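Local atomic coordinates of extracellular solute-binding protein family 1 (Alicyclobacillus acidocaldarius subsp. acidocaldarius, PDB entry 4OVJ), a protein that probably captures a solute, perhaps a sugar, outside the cell and hands it to an ABC transporter for import. Residues A[141-146]-A[274-279]. Residues are numbered along the deposited sequence; the frame is centred on the assembly and turned at random.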
ATOM      1  N   VAL A 141       5.255  -3.014 -11.496  1.00  8.00           N
ATOM      2  CA  VAL A 141       4.875  -3.132 -12.894  1.00  7.69           C
ATOM      3  C   VAL A 141       4.399  -4.557 -13.103  1.00  6.83           C
ATOM      4  O   VAL A 141       5.127  -5.507 -12.847  1.00  6.94           O
ATOM      5  CB  VAL A 141       6.052  -2.818 -13.821  1.00  9.02           C
ATOM      6  CG1 VAL A 141       5.671  -3.092 -15.260  1.00  9.85           C
ATOM      7  CG2 VAL A 141       6.496  -1.376 -13.644  1.00 10.50           C
ATOM      8  N   ILE A 142       3.145  -4.681 -13.519  1.00  7.22           N
ATOM      9  CA  ILE A 142       2.527  -5.961 -13.834  1.00  7.16           C
ATOM     10  C   ILE A 142       2.508  -6.037 -15.350  1.00  7.62           C
ATOM     11  O   ILE A 142       1.918  -5.186 -16.022  1.00  8.48           O
ATOM     12  CB  ILE A 142       1.103  -6.072 -13.276  1.00  8.83           C
ATOM     13  CG1 ILE A 142       1.083  -5.711 -11.783  1.00  9.78           C
ATOM     14  CG2 ILE A 142       0.570  -7.476 -13.511  1.00  9.95           C
ATOM     15  CD1 ILE A 142      -0.268  -5.808 -11.119  1.00 11.75           C
ATOM     16  N   TYR A 143       3.181  -7.034 -15.903  1.00  7.78           N
ATOM     17  CA  TYR A 143       3.391  -7.061 -17.345  1.00  7.64           C
ATOM     18  C   TYR A 143       3.164  -8.446 -17.967  1.00  7.86           C
ATOM     19  O   TYR A 143       3.319  -9.481 -17.317  1.00  7.91           O
ATOM     20  CB  TYR A 143       4.781  -6.520 -17.710  1.00  9.14           C
ATOM     21  CG  TYR A 143       5.934  -7.394 -17.270  1.00  9.33           C
ATOM     22  CD1 TYR A 143       6.424  -7.345 -15.971  1.00 10.19           C
ATOM     23  CD2 TYR A 143       6.534  -8.274 -18.155  1.00  9.16           C
ATOM     24  CE1 TYR A 143       7.477  -8.155 -15.568  1.00  9.10           C
ATOM     25  CE2 TYR A 143       7.582  -9.084 -17.762  1.00  9.99           C
ATOM     26  CZ  TYR A 143       8.049  -9.018 -16.463  1.00 10.27           C
ATOM     27  OH  TYR A 143       9.065  -9.840 -16.067  1.00 11.89           O
ATOM     28  N   ASP A 144       2.766  -8.422 -19.234  1.00  8.11           N
ATOM     29  CA  ASP A 144       2.617  -9.621 -20.046  1.00  8.85           C
ATOM     30  C   ASP A 144       4.021 -10.141 -20.384  1.00  9.30           C
ATOM     31  O   ASP A 144       4.764  -9.529 -21.167  1.00  9.12           O
ATOM     32  CB  ASP A 144       1.816  -9.247 -21.298  1.00 10.04           C
ATOM     33  CG  ASP A 144       1.627 -10.396 -22.277  1.00 12.75           C
ATOM     34  OD1 ASP A 144       2.469 -11.301 -22.356  1.00 14.17           O
ATOM     35  OD2 ASP A 144       0.640 -10.350 -23.029  1.00 17.52           O
ATOM     36  N   GLU A 145       4.388 -11.252 -19.762  1.00 10.27           N
ATOM     37  CA  GLU A 145       5.719 -11.827 -19.934  1.00 11.32           C
ATOM     38  C   GLU A 145       6.080 -12.067 -21.385  1.00 11.28           C
ATOM     39  O   GLU A 145       7.156 -11.680 -21.836  1.00 12.36           O
ATOM     40  CB  GLU A 145       5.802 -13.169 -19.233  1.00 16.46           C
ATOM     41  CG  GLU A 145       6.132 -13.099 -17.782  1.00 22.43           C
ATOM     42  CD  GLU A 145       6.707 -14.418 -17.304  1.00 29.77           C
ATOM     43  OE1 GLU A 145       6.038 -15.457 -17.521  1.00 31.61           O
ATOM     44  OE2 GLU A 145       7.827 -14.411 -16.739  1.00 32.15           O
ATOM     45  N   ALA A 146       5.194 -12.736 -22.111  1.00 12.35           N
ATOM     46  CA  ALA A 146       5.484 -13.081 -23.488  1.00 12.93           C
ATOM     47  C   ALA A 146       5.597 -11.850 -24.375  1.00 11.32           C
ATOM     48  O   ALA A 146       6.461 -11.805 -25.250  1.00 12.87           O
ATOM     49  CB  ALA A 146       4.446 -14.054 -24.039  1.00 14.93           C
ATOM     50  N   SER A 274       0.235 -15.159 -19.201  1.00 12.62           N
ATOM     51  CA  SER A 274       0.973 -15.144 -17.948  1.00 13.15           C
ATOM     52  C   SER A 274       1.503 -13.760 -17.632  1.00 11.82           C
ATOM     53  O   SER A 274       2.160 -13.123 -18.460  1.00 11.67           O
ATOM     54  CB  SER A 274       2.128 -16.127 -18.021  1.00 17.66           C
ATOM     55  OG  SER A 274       1.627 -17.424 -18.241  1.00 25.12           O
ATOM     56  N   LEU A 275       1.220 -13.313 -16.414  1.00 10.95           N
ATOM     57  CA  LEU A 275       1.695 -12.024 -15.930  1.00 10.19           C
ATOM     58  C   LEU A 275       2.875 -12.188 -14.983  1.00 10.23           C
ATOM     59  O   LEU A 275       2.969 -13.165 -14.234  1.00 13.88           O
ATOM     60  CB  LEU A 275       0.576 -11.299 -15.206  1.00 11.16           C
ATOM     61  CG  LEU A 275      -0.698 -11.075 -16.008  1.00 12.45           C
ATOM     62  CD1 LEU A 275      -1.696 -10.252 -15.192  1.00 14.19           C
ATOM     63  CD2 LEU A 275      -0.407 -10.406 -17.346  1.00 14.54           C
ATOM     64  N   ALA A 276       3.787 -11.239 -15.058  1.00  8.25           N
ATOM     65  CA  ALA A 276       4.948 -11.194 -14.180  1.00  8.93           C
ATOM     66  C   ALA A 276       5.040  -9.800 -13.573  1.00  8.59           C
ATOM     67  O   ALA A 276       4.336  -8.876 -13.985  1.00  7.98           O
ATOM     68  CB  ALA A 276       6.212 -11.536 -14.943  1.00 10.62           C
ATOM     69  N   LEU A 277       5.913  -9.685 -12.589  1.00  8.72           N
ATOM     70  CA  LEU A 277       6.057  -8.498 -11.775  1.00  8.03           C
ATOM     71  C   LEU A 277       7.483  -7.976 -11.772  1.00  7.50           C
ATOM     72  O   LEU A 277       8.447  -8.736 -11.666  1.00  9.22           O
ATOM     73  CB  LEU A 277       5.631  -8.811 -10.351  1.00  8.56           C
ATOM     74  CG  LEU A 277       4.246  -9.430 -10.169  1.00 10.35           C
ATOM     75  CD1 LEU A 277       3.995  -9.803  -8.719  1.00 11.05           C
ATOM     76  CD2 LEU A 277       3.199  -8.452 -10.637  1.00 11.15           C
ATOM     77  N   ALA A 278       7.599  -6.663 -11.884  1.00  6.81           N
ATOM     78  CA  ALA A 278       8.869  -5.965 -11.732  1.00  7.06           C
ATOM     79  C   ALA A 278       8.700  -4.845 -10.737  1.00  6.86           C
ATOM     80  O   ALA A 278       7.599  -4.325 -10.553  1.00  6.35           O
ATOM     81  CB  ALA A 278       9.333  -5.406 -13.052  1.00  7.94           C
ATOM     82  N   LEU A 279       9.793  -4.459 -10.086  1.00  7.15           N
ATOM     83  CA  LEU A 279       9.756  -3.225  -9.306  1.00  7.61           C
ATOM     84  C   LEU A 279       9.616  -2.039 -10.263  1.00  7.42           C
ATOM     85  O   LEU A 279      10.096  -2.089 -11.399  1.00  7.44           O
ATOM     86  CB  LEU A 279      11.017  -3.068  -8.456  1.00  8.78           C
ATOM     87  CG  LEU A 279      11.190  -4.132  -7.379  1.00  9.46           C
ATOM     88  CD1 LEU A 279      12.536  -3.940  -6.692  1.00 11.08           C
ATOM     89  CD2 LEU A 279      10.045  -4.112  -6.370  1.00  9.57           C
TER
HETATM   90  O   HOH W   1       9.614 -10.518 -13.512  1.00 12.79           O
HETATM   91  O   HOH W   2       2.606 -13.837 -21.141  1.00 21.35           O
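The ring of Y143 lies across strand 275-278, one face over A276, whose CB comes 3.5 Å from CZ, while the backbone N of A278 and the O of V141 sit at its edge, in plane. The two strands form an antiparallel pair in the sheet of one lobe of a periplasmic-binding-protein fold, and strand 256-260 flanks 128-144 on its other side, E257 bonding I142 through the backbone and D255, just before that strand, bonding D144. What brings the ring over the neighbouring strand is chi1 of 68°, which sets CG between the backbone N and the carbonyl carbon. Beyond the ring, a water 2.7 Å from Y143 OH donates a hydrogen bond to L277 O; Y153 and F148 pack edge-to-face against the same tyrosine. V141 with A278 and Y143 with A276 are the hydrogen-bonded pairs, Y143 N reaching A276 O at 2.9 Å. With an alanine in place of Y143, A276 CB would probably lose its aromatic cover and the water on L277 O its hydroxyl partner. On the reverse face the contact is aliphatic: I142 and L277 run side by side, CG1 to CD2 3.6 Å, and I142 CG2 meets L275 CD1 at 4.0 Å; L267 and V264 of helix 263-269 pack onto this face. At the end of strand 128-144, D144 is the N-cap of helix 145-149: OD1 accepts from A147 N, and OD2 forms a salt bridge with R273. The first helical residue stays tied to the residue just before strand 275-278, E145 N donating to S274 O over 3.2 Å at an N-H...O angle of 160°.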